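Local coordinates for protein ubiquitin-conjugating enzyme E2, putative (Plasmodium falciparum, PDB 2Q0V) that probably acts in ubiquitin transfer as a member of the E2 family resembling the UBE2V variants, which generally lack the catalytic cysteine, at residues A[111-116]-A[130-135]; A[98-103]-A[139-144]; A[90-95]-A[105-110]; A[59-64]-A[74-79]. All coordinates share one frame; numbering follows the deposited sequence.

Interaction 1. Residues A[111-116]-A[130-135]; sequences NNLHIL and ISLRQE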
loop_
_atom_site.group_PDB
_atom_site.type_symbol
_atom_site.label_atom_id
_atom_site.label_comp_id
_atom_site.label_asym_id
_atom_site.label_seq_id
_atom_site.Cartn_x
_atom_site.Cartn_y
_atom_site.Cartn_z
ATOM N N ASN A 111 4.655 -12.125 5.888
ATOM C CA ASN A 111 4.207 -12.932 7.017
ATOM C C ASN A 111 4.004 -12.167 8.320
ATOM O O ASN A 111 3.431 -12.701 9.285
ATOM C CB ASN A 111 5.135 -14.133 7.225
ATOM C CG ASN A 111 4.990 -15.179 6.129
ATOM O OD1 ASN A 111 3.878 -15.447 5.649
ATOM N ND2 ASN A 111 6.114 -15.782 5.723
ATOM N N ASN A 112 4.453 -10.914 8.335
ATOM C CA ASN A 112 4.227 -10.012 9.462
ATOM C C ASN A 112 3.063 -9.016 9.305
ATOM O O ASN A 112 2.916 -8.116 10.115
ATOM C CB ASN A 112 5.512 -9.248 9.772
ATOM C CG ASN A 112 6.632 -10.146 10.171
ATOM O OD1 ASN A 112 6.556 -11.367 10.018
ATOM N ND2 ASN A 112 7.683 -9.560 10.690
ATOM N N LEU A 113 2.267 -9.167 8.254
ATOM C CA LEU A 113 1.102 -8.325 8.012
ATOM C C LEU A 113 -0.039 -9.278 7.604
ATOM O O LEU A 113 0.102 -10.017 6.614
ATOM C CB LEU A 113 1.410 -7.273 6.928
ATOM C CG LEU A 113 0.489 -6.045 6.796
ATOM C CD1 LEU A 113 0.600 -5.103 8.008
ATOM C CD2 LEU A 113 0.689 -5.266 5.504
ATOM N N HIS A 114 -1.135 -9.282 8.374
ATOM C CA HIS A 114 -2.265 -10.203 8.159
ATOM C C HIS A 114 -2.749 -10.210 6.740
ATOM O O HIS A 114 -2.807 -11.257 6.128
ATOM C CB HIS A 114 -3.480 -9.925 9.074
ATOM C CG HIS A 114 -4.716 -10.712 8.679
ATOM N ND1 HIS A 114 -5.019 -11.956 9.207
ATOM C CD2 HIS A 114 -5.684 -10.456 7.758
ATOM C CE1 HIS A 114 -6.129 -12.412 8.651
ATOM N NE2 HIS A 114 -6.553 -11.524 7.766
ATOM N N ILE A 115 -3.107 -9.050 6.201
ATOM C CA ILE A 115 -3.752 -9.038 4.897
ATOM C C ILE A 115 -2.861 -9.559 3.781
ATOM O O ILE A 115 -3.381 -9.981 2.761
ATOM C CB ILE A 115 -4.405 -7.664 4.511
ATOM C CG1 ILE A 115 -3.382 -6.536 4.523
ATOM C CG2 ILE A 115 -5.628 -7.331 5.381
ATOM C CD1 ILE A 115 -3.052 -6.125 3.140
ATOM N N LEU A 116 -1.536 -9.516 3.950
ATOM C CA LEU A 116 -0.624 -10.045 2.913
ATOM C C LEU A 116 -0.394 -11.519 3.118
ATOM O O LEU A 116 -0.433 -12.282 2.160
ATOM C CB LEU A 116 0.718 -9.307 2.864
ATOM C CG LEU A 116 0.701 -7.848 2.371
ATOM C CD1 LEU A 116 2.084 -7.253 2.545
ATOM C CD2 LEU A 116 0.214 -7.701 0.918
ATOM N N ILE A 130 -4.231 1.288 4.183
ATOM C CA ILE A 130 -4.944 1.266 5.465
ATOM C C ILE A 130 -4.333 0.368 6.531
ATOM O O ILE A 130 -4.153 0.760 7.668
ATOM C CB ILE A 130 -6.408 0.850 5.267
ATOM C CG1 ILE A 130 -7.139 1.890 4.430
ATOM C CG2 ILE A 130 -7.143 0.660 6.649
ATOM C CD1 ILE A 130 -8.659 1.460 4.123
ATOM N N SER A 131 -3.993 -0.847 6.152
ATOM C CA SER A 131 -3.328 -1.779 7.068
ATOM C C SER A 131 -1.998 -1.310 7.583
ATOM O O SER A 131 -1.666 -1.570 8.735
ATOM C CB SER A 131 -3.164 -3.136 6.408
ATOM O OG SER A 131 -4.410 -3.769 6.440
ATOM N N LEU A 132 -1.229 -0.661 6.715
ATOM C CA LEU A 132 0.064 -0.101 7.090
ATOM C C LEU A 132 -0.080 1.088 8.034
ATOM O O LEU A 132 0.663 1.205 9.008
ATOM C CB LEU A 132 0.881 0.252 5.842
ATOM C CG LEU A 132 1.437 -0.968 5.065
ATOM C CD1 LEU A 132 2.053 -0.505 3.711
ATOM C CD2 LEU A 132 2.443 -1.732 5.896
ATOM N N ARG A 133 -1.080 1.931 7.794
ATOM C CA ARG A 133 -1.318 3.015 8.712
ATOM C C ARG A 133 -1.795 2.522 10.088
ATOM O O ARG A 133 -1.498 3.144 11.088
ATOM C CB ARG A 133 -2.310 4.003 8.125
ATOM C CG ARG A 133 -1.889 5.390 8.349
ATOM C CD ARG A 133 -2.402 6.333 7.277
ATOM N NE ARG A 133 -3.635 6.918 7.751
ATOM C CZ ARG A 133 -3.746 7.798 8.742
ATOM N NH1 ARG A 133 -4.949 8.213 9.081
ATOM N NH2 ARG A 133 -2.694 8.271 9.375
ATOM N N GLN A 134 -2.502 1.393 10.136
ATOM C CA GLN A 134 -2.961 0.834 11.411
ATOM C C GLN A 134 -1.866 0.163 12.193
ATOM O O GLN A 134 -1.845 0.230 13.414
ATOM C CB GLN A 134 -4.142 -0.097 11.195
ATOM C CG GLN A 134 -5.387 0.725 10.771
ATOM C CD GLN A 134 -6.170 1.268 11.966
ATOM O OE1 GLN A 134 -6.229 0.641 13.035
ATOM N NE2 GLN A 134 -6.786 2.402 11.784
ATOM N N GLU A 135 -0.942 -0.466 11.475
ATOM C CA GLU A 135 0.257 -1.015 12.072
ATOM C C GLU A 135 1.084 -0.001 12.854
ATOM O O GLU A 135 1.801 -0.394 13.764
ATOM C CB GLU A 135 1.149 -1.632 10.995
ATOM C CG GLU A 135 0.698 -3.008 10.576
ATOM C CD GLU A 135 0.553 -3.967 11.733
ATOM O OE1 GLU A 135 1.600 -4.371 12.314
ATOM O OE2 GLU A 135 -0.612 -4.326 12.052
#

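Interaction 2. Residues A[98-103]-A[139-144]; sequences EMSCVD and SANKRL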
loop_
_atom_site.group_PDB
_atom_site.type_symbol
_atom_site.label_atom_id
_atom_site.label_comp_id
_atom_site.label_asym_id
_atom_site.label_seq_id
_atom_site.Cartn_x
_atom_site.Cartn_y
_atom_site.Cartn_z
ATOM N N GLU A 98 10.911 2.403 10.301
ATOM C CA GLU A 98 11.141 1.238 11.165
ATOM C C GLU A 98 9.798 0.746 11.634
ATOM O O GLU A 98 9.091 1.442 12.378
ATOM C CB GLU A 98 12.059 1.569 12.350
ATOM C CG GLU A 98 13.477 1.889 11.909
ATOM C CD GLU A 98 14.328 0.651 11.680
ATOM O OE1 GLU A 98 14.290 -0.266 12.539
ATOM O OE2 GLU A 98 15.040 0.597 10.650
ATOM N N MET A 99 9.429 -0.433 11.138
ATOM C CA MET A 99 8.196 -1.118 11.552
ATOM C C MET A 99 8.464 -2.606 11.589
ATOM O O MET A 99 9.199 -3.127 10.744
ATOM C CB MET A 99 7.057 -0.851 10.572
ATOM C CG MET A 99 6.370 0.467 10.735
ATOM S SD MET A 99 4.650 0.481 10.160
ATOM C CE MET A 99 4.849 -0.026 8.481
ATOM N N SER A 100 7.846 -3.311 12.528
ATOM C CA SER A 100 8.053 -4.766 12.611
ATOM C C SER A 100 7.719 -5.569 11.330
ATOM O O SER A 100 8.216 -6.679 11.161
ATOM C CB SER A 100 7.364 -5.350 13.846
ATOM O OG SER A 100 5.948 -5.371 13.669
ATOM N N CYS A 101 6.905 -5.025 10.431
ATOM C CA CYS A 101 6.581 -5.710 9.156
ATOM C C CYS A 101 7.318 -5.118 7.941
ATOM O O CYS A 101 6.973 -5.417 6.803
ATOM C CB CYS A 101 5.075 -5.666 8.899
ATOM S SG CYS A 101 4.480 -3.980 8.689
ATOM N N VAL A 102 8.314 -4.265 8.189
ATOM C CA VAL A 102 9.177 -3.735 7.125
ATOM C C VAL A 102 10.615 -4.270 7.286
ATOM O O VAL A 102 11.196 -4.182 8.359
ATOM C CB VAL A 102 9.136 -2.163 7.095
ATOM C CG1 VAL A 102 10.121 -1.592 6.113
ATOM C CG2 VAL A 102 7.737 -1.676 6.789
ATOM N N ASP A 103 11.194 -4.817 6.221
ATOM C CA ASP A 103 12.581 -5.311 6.300
ATOM C C ASP A 103 13.647 -4.192 6.207
ATOM O O ASP A 103 13.312 -2.989 6.128
ATOM C CB ASP A 103 12.840 -6.481 5.322
ATOM C CG ASP A 103 12.951 -6.051 3.862
ATOM O OD1 ASP A 103 13.210 -4.866 3.574
ATOM O OD2 ASP A 103 12.792 -6.927 2.983
ATOM N N SER A 139 1.754 -1.424 19.487
ATOM C CA SER A 139 2.707 -1.165 20.562
ATOM C C SER A 139 4.123 -1.632 20.226
ATOM O O SER A 139 5.116 -1.148 20.810
ATOM C CB SER A 139 2.216 -1.782 21.882
ATOM O OG SER A 139 1.074 -1.058 22.363
ATOM N N ALA A 140 4.223 -2.572 19.288
ATOM C CA ALA A 140 5.522 -2.965 18.755
ATOM C C ALA A 140 6.123 -1.888 17.818
ATOM O O ALA A 140 7.321 -1.940 17.511
ATOM C CB ALA A 140 5.413 -4.289 18.047
ATOM N N ASN A 141 5.305 -0.916 17.385
ATOM C CA ASN A 141 5.746 0.101 16.408
ATOM C C ASN A 141 5.691 1.552 16.880
ATOM O O ASN A 141 6.572 2.330 16.543
ATOM C CB ASN A 141 4.972 0.009 15.073
ATOM C CG ASN A 141 5.163 -1.301 14.342
ATOM O OD1 ASN A 141 6.255 -1.857 14.253
ATOM N ND2 ASN A 141 4.088 -1.780 13.763
ATOM N N LYS A 142 4.646 1.929 17.615
ATOM C CA LYS A 142 4.352 3.354 17.877
ATOM C C LYS A 142 5.372 4.160 18.702
ATOM O O LYS A 142 5.317 5.388 18.699
ATOM C CB LYS A 142 2.983 3.506 18.521
ATOM C CG LYS A 142 2.958 3.152 19.997
ATOM C CD LYS A 142 1.561 2.823 20.362
ATOM C CE LYS A 142 1.217 3.302 21.713
ATOM N NZ LYS A 142 -0.036 2.589 22.080
ATOM N N ARG A 143 6.266 3.466 19.409
ATOM C CA ARG A 143 7.332 4.082 20.194
ATOM C C ARG A 143 8.696 3.720 19.631
ATOM O O ARG A 143 9.714 3.985 20.259
ATOM C CB ARG A 143 7.259 3.637 21.664
ATOM C CG ARG A 143 6.191 4.363 22.480
ATOM C CD ARG A 143 6.107 3.830 23.919
ATOM N NE ARG A 143 5.733 2.409 23.948
ATOM C CZ ARG A 143 4.499 1.946 24.176
ATOM N NH1 ARG A 143 4.287 0.630 24.162
ATOM N NH2 ARG A 143 3.482 2.784 24.419
ATOM N N LEU A 144 8.719 3.124 18.447
ATOM C CA LEU A 144 9.965 2.693 17.822
ATOM C C LEU A 144 10.775 3.904 17.310
ATOM O O LEU A 144 10.221 4.773 16.626
ATOM C CB LEU A 144 9.647 1.737 16.676
ATOM C CG LEU A 144 10.234 0.329 16.656
ATOM C CD1 LEU A 144 9.555 -0.436 15.514
ATOM C CD2 LEU A 144 11.752 0.316 16.487
HETATM O O HOH W 1 4.102 -4.008 12.247
#

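Interaction 3. Residues A[90-95]-A[105-110]; sequences TVKFDT and CGRVIK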
loop_
_atom_site.group_PDB
_atom_site.type_symbol
_atom_site.label_atom_id
_atom_site.label_comp_id
_atom_site.label_asym_id
_atom_site.label_seq_id
_atom_site.Cartn_x
_atom_site.Cartn_y
_atom_site.Cartn_z
ATOM N N THR A 90 3.465 -6.841 -4.335
ATOM C CA THR A 90 4.658 -6.595 -3.526
ATOM C C THR A 90 4.599 -5.148 -3.082
ATOM O O THR A 90 4.184 -4.258 -3.852
ATOM C CB THR A 90 6.028 -6.851 -4.281
ATOM O OG1 THR A 90 6.200 -5.908 -5.348
ATOM C CG2 THR A 90 6.112 -8.252 -4.829
ATOM N N VAL A 91 5.018 -4.923 -1.839
ATOM C CA VAL A 91 4.944 -3.618 -1.221
ATOM C C VAL A 91 6.329 -3.234 -0.724
ATOM O O VAL A 91 6.975 -4.000 -0.004
ATOM C CB VAL A 91 3.907 -3.593 -0.032
ATOM C CG1 VAL A 91 3.719 -2.171 0.516
ATOM C CG2 VAL A 91 2.572 -4.204 -0.443
ATOM N N LYS A 92 6.785 -2.046 -1.116
ATOM C CA LYS A 92 7.995 -1.478 -0.535
ATOM C C LYS A 92 7.953 0.029 -0.291
ATOM O O LYS A 92 7.388 0.817 -1.075
ATOM C CB LYS A 92 9.272 -1.893 -1.290
ATOM C CG LYS A 92 9.334 -1.579 -2.752
ATOM C CD LYS A 92 10.336 -2.525 -3.447
ATOM C CE LYS A 92 9.796 -3.987 -3.547
ATOM N NZ LYS A 92 10.721 -5.011 -4.213
ATOM N N PHE A 93 8.541 0.403 0.835
ATOM C CA PHE A 93 8.704 1.786 1.184
ATOM C C PHE A 93 9.914 2.321 0.422
ATOM O O PHE A 93 10.973 1.675 0.356
ATOM C CB PHE A 93 8.936 1.929 2.685
ATOM C CG PHE A 93 7.688 1.927 3.502
ATOM C CD1 PHE A 93 7.123 0.736 3.919
ATOM C CD2 PHE A 93 7.075 3.135 3.862
ATOM C CE1 PHE A 93 5.970 0.734 4.675
ATOM C CE2 PHE A 93 5.918 3.144 4.630
ATOM C CZ PHE A 93 5.365 1.947 5.041
ATOM N N ASP A 94 9.717 3.490 -0.172
ATOM C CA ASP A 94 10.783 4.296 -0.706
ATOM C C ASP A 94 11.307 5.188 0.449
ATOM O O ASP A 94 12.508 5.341 0.608
ATOM C CB ASP A 94 10.259 5.124 -1.890
ATOM C CG ASP A 94 9.617 4.248 -2.998
ATOM O OD1 ASP A 94 10.211 3.220 -3.424
ATOM O OD2 ASP A 94 8.505 4.589 -3.470
ATOM N N THR A 95 10.395 5.732 1.268
ATOM C CA THR A 95 10.741 6.472 2.478
ATOM C C THR A 95 11.099 5.496 3.587
ATOM O O THR A 95 10.419 4.458 3.780
ATOM C CB THR A 95 9.595 7.384 2.961
ATOM O OG1 THR A 95 9.093 8.152 1.867
ATOM C CG2 THR A 95 10.072 8.348 4.018
ATOM N N CYS A 105 15.503 -3.242 3.823
ATOM C CA CYS A 105 15.442 -2.485 2.564
ATOM C C CYS A 105 14.102 -1.790 2.318
ATOM O O CYS A 105 13.885 -1.198 1.256
ATOM C CB CYS A 105 15.768 -3.384 1.371
ATOM S SG CYS A 105 17.447 -3.993 1.432
ATOM N N GLY A 106 13.204 -1.867 3.291
ATOM C CA GLY A 106 11.927 -1.169 3.191
ATOM C C GLY A 106 10.847 -2.013 2.560
ATOM O O GLY A 106 9.775 -1.506 2.225
ATOM N N ARG A 107 11.103 -3.302 2.364
ATOM C CA ARG A 107 10.026 -4.064 1.789
ATOM C C ARG A 107 9.185 -4.773 2.826
ATOM O O ARG A 107 9.681 -5.133 3.901
ATOM C CB ARG A 107 10.356 -4.787 0.460
ATOM C CG ARG A 107 10.826 -6.202 0.400
ATOM C CD ARG A 107 10.585 -6.683 -1.075
ATOM N NE ARG A 107 11.677 -7.469 -1.707
ATOM C CZ ARG A 107 12.801 -6.975 -2.268
ATOM N NH1 ARG A 107 13.688 -7.809 -2.811
ATOM N NH2 ARG A 107 13.070 -5.662 -2.278
ATOM N N VAL A 108 7.884 -4.836 2.555
ATOM C CA VAL A 108 6.962 -5.383 3.528
ATOM C C VAL A 108 7.153 -6.893 3.638
ATOM O O VAL A 108 7.238 -7.607 2.630
ATOM C CB VAL A 108 5.481 -4.931 3.267
ATOM C CG1 VAL A 108 4.505 -5.601 4.241
ATOM C CG2 VAL A 108 5.386 -3.387 3.376
ATOM N N ILE A 109 7.314 -7.345 4.876
ATOM C CA ILE A 109 7.460 -8.747 5.187
ATOM C C ILE A 109 6.051 -9.330 5.249
ATOM O O ILE A 109 5.311 -9.102 6.199
ATOM C CB ILE A 109 8.232 -8.958 6.517
ATOM C CG1 ILE A 109 9.530 -8.149 6.524
ATOM C CG2 ILE A 109 8.525 -10.419 6.727
ATOM C CD1 ILE A 109 10.109 -7.917 7.935
ATOM N N LYS A 110 5.698 -10.056 4.193
ATOM C CA LYS A 110 4.378 -10.623 3.975
ATOM C C LYS A 110 3.821 -11.342 5.213
ATOM O O LYS A 110 2.670 -11.142 5.574
ATOM C CB LYS A 110 4.435 -11.535 2.741
ATOM C CG LYS A 110 3.294 -12.538 2.585
ATOM C CD LYS A 110 3.619 -13.658 1.579
ATOM C CE LYS A 110 3.586 -13.119 0.130
ATOM N NZ LYS A 110 3.636 -14.210 -0.919
HETATM O O HOH W 2 5.510 -7.180 -0.004
#

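Interaction 4. Residues A[59-64]-A[74-79]; sequences CTIFGQ and YSLTIF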
loop_
_atom_site.group_PDB
_atom_site.type_symbol
_atom_site.label_atom_id
_atom_site.label_comp_id
_atom_site.label_asym_id
_atom_site.label_seq_id
_atom_site.Cartn_x
_atom_site.Cartn_y
_atom_site.Cartn_z
ATOM N N CYS A 59 2.284 5.404 -4.131
ATOM C CA CYS A 59 1.407 5.530 -2.969
ATOM C C CYS A 59 1.978 6.432 -1.874
ATOM O O CYS A 59 3.192 6.562 -1.726
ATOM C CB CYS A 59 1.116 4.149 -2.397
ATOM S SG CYS A 59 0.496 2.969 -3.622
ATOM N N THR A 60 1.086 7.043 -1.108
ATOM C CA THR A 60 1.451 7.859 0.042
ATOM C C THR A 60 0.644 7.443 1.280
ATOM O O THR A 60 -0.587 7.243 1.200
ATOM C CB THR A 60 1.210 9.350 -0.244
ATOM O OG1 THR A 60 1.974 9.748 -1.390
ATOM C CG2 THR A 60 1.644 10.198 0.908
ATOM N N ILE A 61 1.355 7.319 2.402
ATOM C CA ILE A 61 0.785 7.131 3.728
ATOM C C ILE A 61 1.162 8.342 4.625
ATOM O O ILE A 61 2.352 8.635 4.832
ATOM C CB ILE A 61 1.334 5.832 4.393
ATOM C CG1 ILE A 61 0.737 4.582 3.753
ATOM C CG2 ILE A 61 1.022 5.782 5.877
ATOM C CD1 ILE A 61 1.432 3.299 4.246
ATOM N N PHE A 62 0.150 9.023 5.156
ATOM C CA PHE A 62 0.348 9.926 6.291
ATOM C C PHE A 62 0.582 9.158 7.604
ATOM O O PHE A 62 -0.152 8.222 7.939
ATOM C CB PHE A 62 -0.836 10.864 6.416
ATOM C CG PHE A 62 -0.719 11.869 7.535
ATOM C CD1 PHE A 62 -1.771 12.043 8.440
ATOM C CD2 PHE A 62 0.428 12.663 7.684
ATOM C CE1 PHE A 62 -1.674 13.000 9.502
ATOM C CE2 PHE A 62 0.530 13.604 8.720
ATOM C CZ PHE A 62 -0.524 13.775 9.632
ATOM N N GLY A 63 1.633 9.539 8.321
ATOM C CA GLY A 63 1.912 8.999 9.647
ATOM C C GLY A 63 0.756 9.153 10.611
ATOM O O GLY A 63 -0.086 10.034 10.488
ATOM N N GLN A 64 0.709 8.273 11.588
ATOM C CA GLN A 64 -0.416 8.223 12.503
ATOM C C GLN A 64 -0.238 9.264 13.668
ATOM O O GLN A 64 0.810 9.280 14.343
ATOM C CB GLN A 64 -0.542 6.755 12.968
ATOM C CG GLN A 64 -1.879 6.260 13.461
ATOM C CD GLN A 64 -3.071 6.425 12.542
ATOM O OE1 GLN A 64 -3.377 5.554 11.724
ATOM N NE2 GLN A 64 -3.833 7.475 12.773
ATOM N N TYR A 74 5.074 9.131 4.083
ATOM C CA TYR A 74 5.843 7.991 3.599
ATOM C C TYR A 74 5.438 7.699 2.196
ATOM O O TYR A 74 4.247 7.606 1.910
ATOM C CB TYR A 74 5.651 6.769 4.497
ATOM C CG TYR A 74 6.198 7.006 5.881
ATOM C CD1 TYR A 74 5.396 7.557 6.867
ATOM C CD2 TYR A 74 7.520 6.703 6.190
ATOM C CE1 TYR A 74 5.873 7.803 8.118
ATOM C CE2 TYR A 74 8.024 6.960 7.461
ATOM C CZ TYR A 74 7.182 7.514 8.418
ATOM O OH TYR A 74 7.637 7.784 9.698
ATOM N N SER A 75 6.437 7.598 1.317
ATOM C CA SER A 75 6.253 7.211 -0.082
ATOM C C SER A 75 6.496 5.709 -0.270
ATOM O O SER A 75 7.436 5.138 0.307
ATOM C CB SER A 75 7.216 7.972 -1.001
ATOM O OG SER A 75 6.764 9.293 -1.244
ATOM N N LEU A 76 5.646 5.074 -1.077
ATOM C CA LEU A 76 5.814 3.683 -1.327
ATOM C C LEU A 76 5.360 3.254 -2.702
ATOM O O LEU A 76 4.747 4.022 -3.422
ATOM C CB LEU A 76 5.252 2.816 -0.192
ATOM C CG LEU A 76 3.924 2.857 0.543
ATOM C CD1 LEU A 76 4.004 1.728 1.544
ATOM C CD2 LEU A 76 3.612 4.177 1.253
ATOM N N THR A 77 5.761 2.046 -3.078
ATOM C CA THR A 77 5.553 1.524 -4.411
ATOM C C THR A 77 4.870 0.175 -4.257
ATOM O O THR A 77 5.341 -0.676 -3.520
ATOM C CB THR A 77 6.927 1.414 -5.176
ATOM O OG1 THR A 77 7.472 2.726 -5.338
ATOM C CG2 THR A 77 6.777 0.793 -6.545
ATOM N N ILE A 78 3.732 0.010 -4.921
ATOM C CA ILE A 78 3.013 -1.278 -4.938
ATOM C C ILE A 78 3.066 -1.875 -6.355
ATOM O O ILE A 78 2.786 -1.214 -7.332
ATOM C CB ILE A 78 1.553 -1.138 -4.358
ATOM C CG1 ILE A 78 1.647 -0.782 -2.871
ATOM C CG2 ILE A 78 0.758 -2.418 -4.534
ATOM C CD1 ILE A 78 0.330 -0.757 -2.096
ATOM N N PHE A 79 3.473 -3.120 -6.469
ATOM C CA PHE A 79 3.551 -3.722 -7.775
ATOM C C PHE A 79 2.590 -4.874 -7.871
ATOM O O PHE A 79 2.746 -5.849 -7.140
ATOM C CB PHE A 79 4.969 -4.239 -8.067
ATOM C CG PHE A 79 5.056 -5.006 -9.368
ATOM C CD1 PHE A 79 5.125 -4.322 -10.579
ATOM C CD2 PHE A 79 5.005 -6.399 -9.379
ATOM C CE1 PHE A 79 5.162 -5.008 -11.776
ATOM C CE2 PHE A 79 5.040 -7.104 -10.588
ATOM C CZ PHE A 79 5.118 -6.406 -11.785
#

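Interaction 1. Residues A[111-116]-A[130-135]
Leu113 and Ile115 bring the start of the short helix 114-117 against the longer helix 125-135, a helix-to-helix packing contact within the UBC fold of E2 enzymes. Leu113 sits at the N-cap position and carries most of it. Its CG stands opposite the backbone N (chi1 -163°), which sends the isobutyl group across to the longer helix, where its two methyls divide the work. CD1 meets the aliphatic part of Glu135, lying 3.3 Å from Glu135 CG, a tight approach, and 3.9 Å from Glu135 CD. The two side chains run past one another in opposite directions, and it is the methylene CG of Glu135 that makes the contact, with the carboxylate carbon farther off. The other methyl, Leu113 CD2, touches Leu132 CD2 at 4.0 Å, these two side chains crossing nearly at a right angle. Leu132 also packs on Ile61 of strand 56-62, so it passes the contact on to the sheet.

One helical turn before Glu135, Ser131 points at Ile115. Its hydroxyl is not left to apolar neighbours alone: Ser131 OG is hydrogen-bonded to Thr127 O of its own helix. Ile115 also packs on Thr127 and Ile128. With CG1 placed between the backbone N and carbonyl carbon (chi1 58°), Ile115 straddles the serine oxygen: CG1 comes within 3.5 Å of Ser131 OG, and CG2 within 3.9 Å of Ser131 OG.

Interaction 2. Residues A[98-103]-A[139-144]
Asn141 lies across Met99 at about a right angle and turns its amide so that the oxygen meets the backbone of Ser100 while the nitrogen faces a water. Asn141 OD1 accepts the Ser100 N-H at 2.8 Å, and the bond is nearly straight, with 173° at the hydrogen. The donor approaches 22° from the plane of the amide carbonyl. The same oxygen passes 3.4 Å from Met99 CA and 3.9 Å from Met99 CB, while the rest of the methionine side chain leads inward to Phe93 and Leu132.

At the other end of the amide, Asn141 ND2 donates to water 1 at 2.7 Å, and that water is hydrogen-bonded in turn to Ser100 OG at 2.7 Å. Asn141 ND2 is also bonded to Glu135 O of helix 125-135, so both ends of the amide are gripped and its rotation is fixed. The contact joins two type I beta turns, Met99 to Val102 and Asn141 to Leu144. They connect the loop after strand 90-93 to the chain that follows helix 125-135, the last helix here; the absence of a further helix is consistent with a UBE2V-like variant, which lacks the C-terminal helices of canonical E2s. On the far side of Ser100, Asn112 ND2 is bonded to Ser100 O.

Leu144 closes the second turn and points toward Glu98, its first torsion (chi1 -123°) well away from a staggered value. Its CD1 rests 3.7 Å from Glu98 O, and its CD2 lies 4.3 Å from Glu98 CB, alongside the start of the glutamate chain.

Interaction 3. Residues A[90-95]-A[105-110]
Lys92 and Arg107 extend side by side in the same direction. At the base, Lys92 CB meets both Arg107 CB and Gly106 O, each at 3.6 Å. CG then takes the position between the backbone N and the carbonyl carbon (chi1 57°), and a bend at chi3 brings the outer chain back alongside the arginine, with Lys92 CE 3.7 Å from Arg107 CD. At the tip, Lys92 NZ stands over one face of the guanidinium, 3.1 Å from Arg107 NH2. Both groups are donors and normally positive, so this approach is probably unfavourable electrostatically.

Beneath them the backbones form a single beta bridge, Lys92 with Arg107, which lays the loop before helix 114-117 along strand 90-93, an outermost strand of the UBC-fold sheet. Val108 N donates to Val91 O at 2.8 Å, nearly straight at 176°, and Phe93 N donates to Gly106 O at 2.7 Å. The Gly106 carbonyl oxygen also lies at the edge of the Phe93 ring, near its plane. Past the bridge, water 2 accepts from Val91 N and donates to Val108 O, continuing the pairing indirectly.

Val91 and Val108 lie parallel on the other side of the backbones from the two basic chains. Val108 CG2 packs 3.5 Å from Val91 CG1; Val91 in turn rests on Ile128 and Leu132 of helix 125-135.

Interaction 4. Residues A[59-64]-A[74-79]
Ile61 and Leu76 form the apolar centre of an antiparallel beta hairpin, strands 56-62 and 73-79, in the middle of the UBC-fold sheet. Their side chains cross obliquely: Leu76 CD2 lies 3.8 Å from Ile61 CD1 and equally near Ile61 CG1. Leu76 reaches over because its CG is set between the backbone N and the carbonyl carbon (chi1 48°), which swings the methyls toward the neighbouring strand. Leu76 also touches Leu132 of helix 125-135, and Ile61 touches Arg133, so this is the face the helix covers. Along the same face, Cys59 SG contacts Ile78 CG1 at 4.0 Å and Ile78 CD1 at the same distance.

The backbone ladder follows. Cys59 with Leu76 and Ile61 with Tyr74 are hydrogen-bonded pairs, and the non-hydrogen-bonded pair Thr60 with Ser75 separates them and turns its side chains to the opposite face. All four N-H...O bonds measure 2.9 Å; that from Ile61 N to Tyr74 O is almost straight at 170°. The strand directions differ by 144°, a twisted antiparallel pairing. Thr60 CA adds a CA-H...O contact to Tyr74 O, 3.4 Å apart.

Toward the polar edge, the residues just after strand 90-93 bond to strand 73-79, Ser75 N with Thr95 OG1 and Thr77 OG1 with Asp94 OD2. At the loop end of the hairpin the Tyr74 ring turns its edge to Ile61 O, which lies 3.8 Å from Tyr74 CD1.

How the interactions relate
Following the chain, interaction 4 closes first, pairing strands 56-62 and 73-79 across the loop between them. Interaction 3 comes next in series: strand 90-93, neighbour of 73-79 in the sheet, is bridged to 105-110, closing the loop that contains 98-103. That loop takes part in interaction 2, whose second segment lies beyond helix 125-135, so interactions 2 and 3 cross. Interaction 1, joining helices 114-117 and 125-135, is nested inside the loop closed by interaction 2. Helix 125-135 links interaction 1 to the other three. Interactions 2 and 4 do not touch, their nearest atoms being about 6 Å apart.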